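Local structure of GH5 (Bacteroidetes bacterium AC2a, 4YHE) at residues A[34-48]-A[83-96]. The protein probably hydrolyses beta-glucosidic bonds in cellulose and related glucans, as a family 5 glycoside hydrolase whose gene is linked with a polysaccharide utilization locus. Sequence-based numbering, arbitrary orientation.
Sequences ETGWGNKAATQQTFN and RVDELVHMAHKAGL
Arg83 reaches from its helix to Glu34 and Ala42 of the loop ahead of helix 44-53. Starting at its CB, CG lies anti to the backbone N (chi1 178°) and the chain bends at chi2, bringing CG and CD alongside Glu34 OE1. Arg83 NE donates to Glu34 OE1 (2.8 Å), and Arg83 NH2 takes the syn lone pair of Glu34 OE2 at 3.0 Å, a side-on salt bridge. Arg83 NH2 also donates to Ala42 O (2.8 Å), while NH1 meets a water that donates to the same carbonyl. Leu87 CD2 sits over the guanidinium face. Shortening Arg83 to an alanine is likely to leave the Glu34 carboxylate without this charged partner, held by Ala42 N and Gln23 alone, and Ala42 O with one donor fewer.

Farther along, Gln44 NE2 bonds Met90 O (2.9 Å) from above the carbonyl plane, and the backbone N of Ala94 arrives from the opposite face. Ala91 N and Leu87 O lie over one face of the Phe47 ring, toward its rim; Phe47 CD2 touches Met90 CB at 3.6 Å, and Met90 SD makes an oblique Met-aromatic contact. With Val58 of strand 57-60 also touching Phe47, this is the packing of neighbouring outer helices, whose segments 44-48 and 83-93 cross at -42°, in a (beta/alpha)8 TIM barrel.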
# COMPACT_ATOMS: atom_id res chain seq x y z
N GLU A 34 10.89 -13.76 -6.85
CA GLU A 34 10.93 -12.37 -7.29
C GLU A 34 10.49 -12.22 -8.75
O GLU A 34 9.77 -11.28 -9.09
CB GLU A 34 12.32 -11.78 -7.11
CG GLU A 34 12.31 -10.29 -7.32
CD GLU A 34 13.64 -9.65 -7.03
OE1 GLU A 34 14.56 -10.34 -6.58
OE2 GLU A 34 13.77 -8.44 -7.30
N THR A 35 10.97 -13.12 -9.62
CA THR A 35 10.64 -13.09 -11.05
C THR A 35 9.40 -13.89 -11.46
O THR A 35 9.12 -14.04 -12.66
CB THR A 35 11.83 -13.57 -11.92
OG1 THR A 35 12.12 -14.95 -11.66
CG2 THR A 35 13.06 -12.72 -11.68
N GLY A 36 8.65 -14.39 -10.48
CA GLY A 36 7.58 -15.33 -10.71
C GLY A 36 6.44 -14.83 -11.58
O GLY A 36 5.76 -15.64 -12.25
N TRP A 37 6.17 -13.52 -11.54
CA TRP A 37 5.15 -12.91 -12.38
C TRP A 37 5.71 -12.07 -13.48
O TRP A 37 5.02 -11.24 -14.01
CB TRP A 37 4.13 -12.14 -11.52
CG TRP A 37 3.26 -13.06 -10.68
CD1 TRP A 37 3.10 -14.43 -10.83
CD2 TRP A 37 2.43 -12.69 -9.57
NE1 TRP A 37 2.25 -14.91 -9.86
CE2 TRP A 37 1.81 -13.87 -9.09
CE3 TRP A 37 2.16 -11.47 -8.93
CZ2 TRP A 37 0.93 -13.87 -8.01
CZ3 TRP A 37 1.30 -11.46 -7.84
CH2 TRP A 37 0.67 -12.67 -7.40
N GLY A 38 6.96 -12.33 -13.89
CA GLY A 38 7.44 -11.78 -15.14
C GLY A 38 8.22 -10.49 -15.05
O GLY A 38 8.66 -10.00 -16.07
N ASN A 39 8.39 -9.92 -13.85
CA ASN A 39 9.34 -8.82 -13.70
C ASN A 39 10.73 -9.38 -13.56
O ASN A 39 10.90 -10.43 -12.96
CB ASN A 39 9.01 -7.94 -12.48
CG ASN A 39 7.81 -7.03 -12.75
OD1 ASN A 39 7.86 -6.18 -13.65
ND2 ASN A 39 6.73 -7.23 -12.00
N LYS A 40 11.72 -8.65 -14.08
CA LYS A 40 13.10 -8.94 -13.76
C LYS A 40 13.46 -8.42 -12.38
O LYS A 40 12.80 -7.52 -11.82
CB LYS A 40 14.03 -8.44 -14.86
CG LYS A 40 13.75 -9.15 -16.18
CD LYS A 40 14.72 -8.78 -17.28
CE LYS A 40 14.41 -9.55 -18.58
NZ LYS A 40 12.99 -9.57 -19.04
N ALA A 41 14.54 -8.96 -11.82
CA ALA A 41 14.91 -8.65 -10.44
C ALA A 41 15.34 -7.19 -10.32
O ALA A 41 15.93 -6.65 -11.25
CB ALA A 41 16.01 -9.58 -9.95
N ALA A 42 15.09 -6.57 -9.16
CA ALA A 42 15.43 -5.17 -8.98
C ALA A 42 16.92 -5.01 -8.80
O ALA A 42 17.60 -5.92 -8.33
CB ALA A 42 14.65 -4.57 -7.83
N THR A 43 17.44 -3.84 -9.18
CA THR A 43 18.84 -3.55 -9.03
C THR A 43 18.99 -2.20 -8.36
O THR A 43 18.01 -1.51 -8.11
CB THR A 43 19.56 -3.47 -10.41
OG1 THR A 43 19.09 -2.35 -11.21
CG2 THR A 43 19.36 -4.75 -11.17
N GLN A 44 20.21 -1.80 -8.04
CA GLN A 44 20.40 -0.43 -7.53
C GLN A 44 19.85 0.62 -8.45
O GLN A 44 19.35 1.65 -7.99
CB GLN A 44 21.89 -0.13 -7.32
CG GLN A 44 22.16 1.16 -6.53
CD GLN A 44 21.53 1.15 -5.13
OE1 GLN A 44 21.81 0.27 -4.32
NE2 GLN A 44 20.68 2.14 -4.86
N GLN A 45 19.99 0.41 -9.75
CA GLN A 45 19.52 1.35 -10.76
C GLN A 45 17.99 1.55 -10.66
O GLN A 45 17.48 2.64 -10.92
CB GLN A 45 19.93 0.88 -12.16
CG GLN A 45 21.45 0.98 -12.47
CD GLN A 45 22.34 0.12 -11.56
OE1 GLN A 45 22.23 -1.14 -11.48
NE2 GLN A 45 23.25 0.80 -10.84
N THR A 46 17.26 0.49 -10.29
CA THR A 46 15.83 0.63 -10.04
C THR A 46 15.56 1.74 -9.04
O THR A 46 14.81 2.68 -9.34
CB THR A 46 15.21 -0.67 -9.48
OG1 THR A 46 15.56 -1.78 -10.33
CG2 THR A 46 13.70 -0.54 -9.42
N PHE A 47 16.19 1.65 -7.88
CA PHE A 47 15.94 2.58 -6.79
C PHE A 47 16.50 3.97 -7.09
O PHE A 47 15.90 4.98 -6.72
CB PHE A 47 16.47 2.02 -5.49
CG PHE A 47 15.80 0.73 -5.12
CD1 PHE A 47 14.56 0.74 -4.51
CD2 PHE A 47 16.39 -0.48 -5.41
CE1 PHE A 47 13.92 -0.45 -4.20
CE2 PHE A 47 15.76 -1.67 -5.11
CZ PHE A 47 14.53 -1.66 -4.50
N ASN A 48 17.62 4.02 -7.80
CA ASN A 48 18.15 5.31 -8.27
C ASN A 48 17.14 6.04 -9.18
O ASN A 48 16.93 7.26 -9.09
CB ASN A 48 19.48 5.08 -9.03
CG ASN A 48 20.62 4.62 -8.12
OD1 ASN A 48 20.52 4.61 -6.89
ND2 ASN A 48 21.74 4.28 -8.73
N ARG A 83 17.67 -11.31 0.56
CA ARG A 83 17.26 -10.52 -0.60
C ARG A 83 16.40 -9.33 -0.17
O ARG A 83 16.61 -8.22 -0.66
CB ARG A 83 16.52 -11.40 -1.60
CG ARG A 83 16.01 -10.69 -2.83
CD ARG A 83 17.12 -9.99 -3.61
NE ARG A 83 16.60 -9.43 -4.85
CZ ARG A 83 17.25 -8.55 -5.60
NH1 ARG A 83 18.45 -8.14 -5.24
NH2 ARG A 83 16.72 -8.10 -6.72
N VAL A 84 15.47 -9.57 0.75
CA VAL A 84 14.68 -8.48 1.33
C VAL A 84 15.64 -7.45 1.95
O VAL A 84 15.52 -6.24 1.66
CB VAL A 84 13.67 -8.95 2.39
CG1 VAL A 84 12.94 -7.73 2.98
CG2 VAL A 84 12.68 -9.92 1.80
N ASP A 85 16.62 -7.94 2.72
CA ASP A 85 17.66 -7.09 3.33
C ASP A 85 18.41 -6.28 2.29
O ASP A 85 18.61 -5.07 2.45
CB ASP A 85 18.65 -7.99 4.12
CG ASP A 85 19.56 -7.24 5.09
OD1 ASP A 85 19.69 -6.00 5.05
OD2 ASP A 85 20.18 -7.97 5.90
N GLU A 86 18.80 -6.94 1.20
CA GLU A 86 19.55 -6.26 0.13
C GLU A 86 18.74 -5.17 -0.56
O GLU A 86 19.22 -4.05 -0.78
CB GLU A 86 20.05 -7.27 -0.92
CG GLU A 86 21.31 -8.02 -0.50
CD GLU A 86 22.58 -7.60 -1.27
OE1 GLU A 86 22.55 -7.45 -2.53
OE2 GLU A 86 23.63 -7.46 -0.61
N LEU A 87 17.49 -5.49 -0.89
CA LEU A 87 16.61 -4.50 -1.55
C LEU A 87 16.37 -3.26 -0.68
O LEU A 87 16.45 -2.11 -1.17
CB LEU A 87 15.27 -5.16 -1.87
CG LEU A 87 15.33 -6.24 -2.94
CD1 LEU A 87 14.05 -7.04 -2.90
CD2 LEU A 87 15.56 -5.61 -4.30
N VAL A 88 16.08 -3.51 0.60
CA VAL A 88 15.88 -2.46 1.58
C VAL A 88 17.08 -1.52 1.58
O VAL A 88 16.95 -0.29 1.57
CB VAL A 88 15.67 -3.11 2.97
CG1 VAL A 88 15.91 -2.16 4.12
CG2 VAL A 88 14.27 -3.68 3.08
N HIS A 89 18.28 -2.10 1.56
CA HIS A 89 19.49 -1.27 1.63
C HIS A 89 19.88 -0.60 0.33
O HIS A 89 20.46 0.49 0.36
CB HIS A 89 20.62 -2.08 2.32
CG HIS A 89 20.40 -2.22 3.79
ND1 HIS A 89 19.85 -3.35 4.36
CD2 HIS A 89 20.60 -1.34 4.80
CE1 HIS A 89 19.75 -3.17 5.66
NE2 HIS A 89 20.19 -1.95 5.96
N MET A 90 19.49 -1.17 -0.83
CA MET A 90 19.59 -0.43 -2.10
C MET A 90 18.70 0.82 -2.07
O MET A 90 19.12 1.92 -2.47
CB MET A 90 19.18 -1.29 -3.30
CG MET A 90 20.04 -2.51 -3.57
SD MET A 90 19.31 -3.48 -4.91
CE MET A 90 20.50 -4.81 -5.13
N ALA A 91 17.46 0.63 -1.62
CA ALA A 91 16.52 1.73 -1.47
C ALA A 91 17.08 2.84 -0.55
O ALA A 91 16.98 4.03 -0.88
CB ALA A 91 15.20 1.21 -0.91
N HIS A 92 17.66 2.43 0.57
CA HIS A 92 18.25 3.36 1.54
C HIS A 92 19.41 4.10 0.92
O HIS A 92 19.56 5.32 1.09
CB HIS A 92 18.72 2.61 2.79
CG HIS A 92 19.30 3.49 3.86
ND1 HIS A 92 18.69 4.66 4.29
CD2 HIS A 92 20.43 3.36 4.61
CE1 HIS A 92 19.43 5.21 5.24
NE2 HIS A 92 20.48 4.44 5.45
N LYS A 93 20.23 3.37 0.17
CA LYS A 93 21.32 4.00 -0.58
C LYS A 93 20.81 5.06 -1.53
O LYS A 93 21.48 6.07 -1.76
CB LYS A 93 22.09 2.92 -1.34
CG LYS A 93 23.37 3.38 -2.01
CD LYS A 93 24.20 2.15 -2.37
CE LYS A 93 25.34 2.48 -3.31
NZ LYS A 93 26.18 3.61 -2.81
N ALA A 94 19.61 4.87 -2.10
CA ALA A 94 19.04 5.88 -2.94
C ALA A 94 18.35 7.06 -2.20
O ALA A 94 17.81 7.96 -2.85
CB ALA A 94 18.08 5.25 -3.94
N GLY A 95 18.30 7.01 -0.87
CA GLY A 95 17.65 8.05 -0.08
C GLY A 95 16.14 7.92 0.13
O GLY A 95 15.50 8.87 0.54
N LEU A 96 15.59 6.73 -0.10
CA LEU A 96 14.14 6.51 0.00
C LEU A 96 13.75 6.00 1.37
O LEU A 96 14.49 5.24 2.00
CB LEU A 96 13.68 5.51 -1.06
CG LEU A 96 13.99 5.86 -2.51
CD1 LEU A 96 13.88 4.65 -3.41
CD2 LEU A 96 13.09 6.99 -2.97
O HOH W 1 19.79 -7.49 -7.65
O HOH W 2 22.34 5.26 -4.95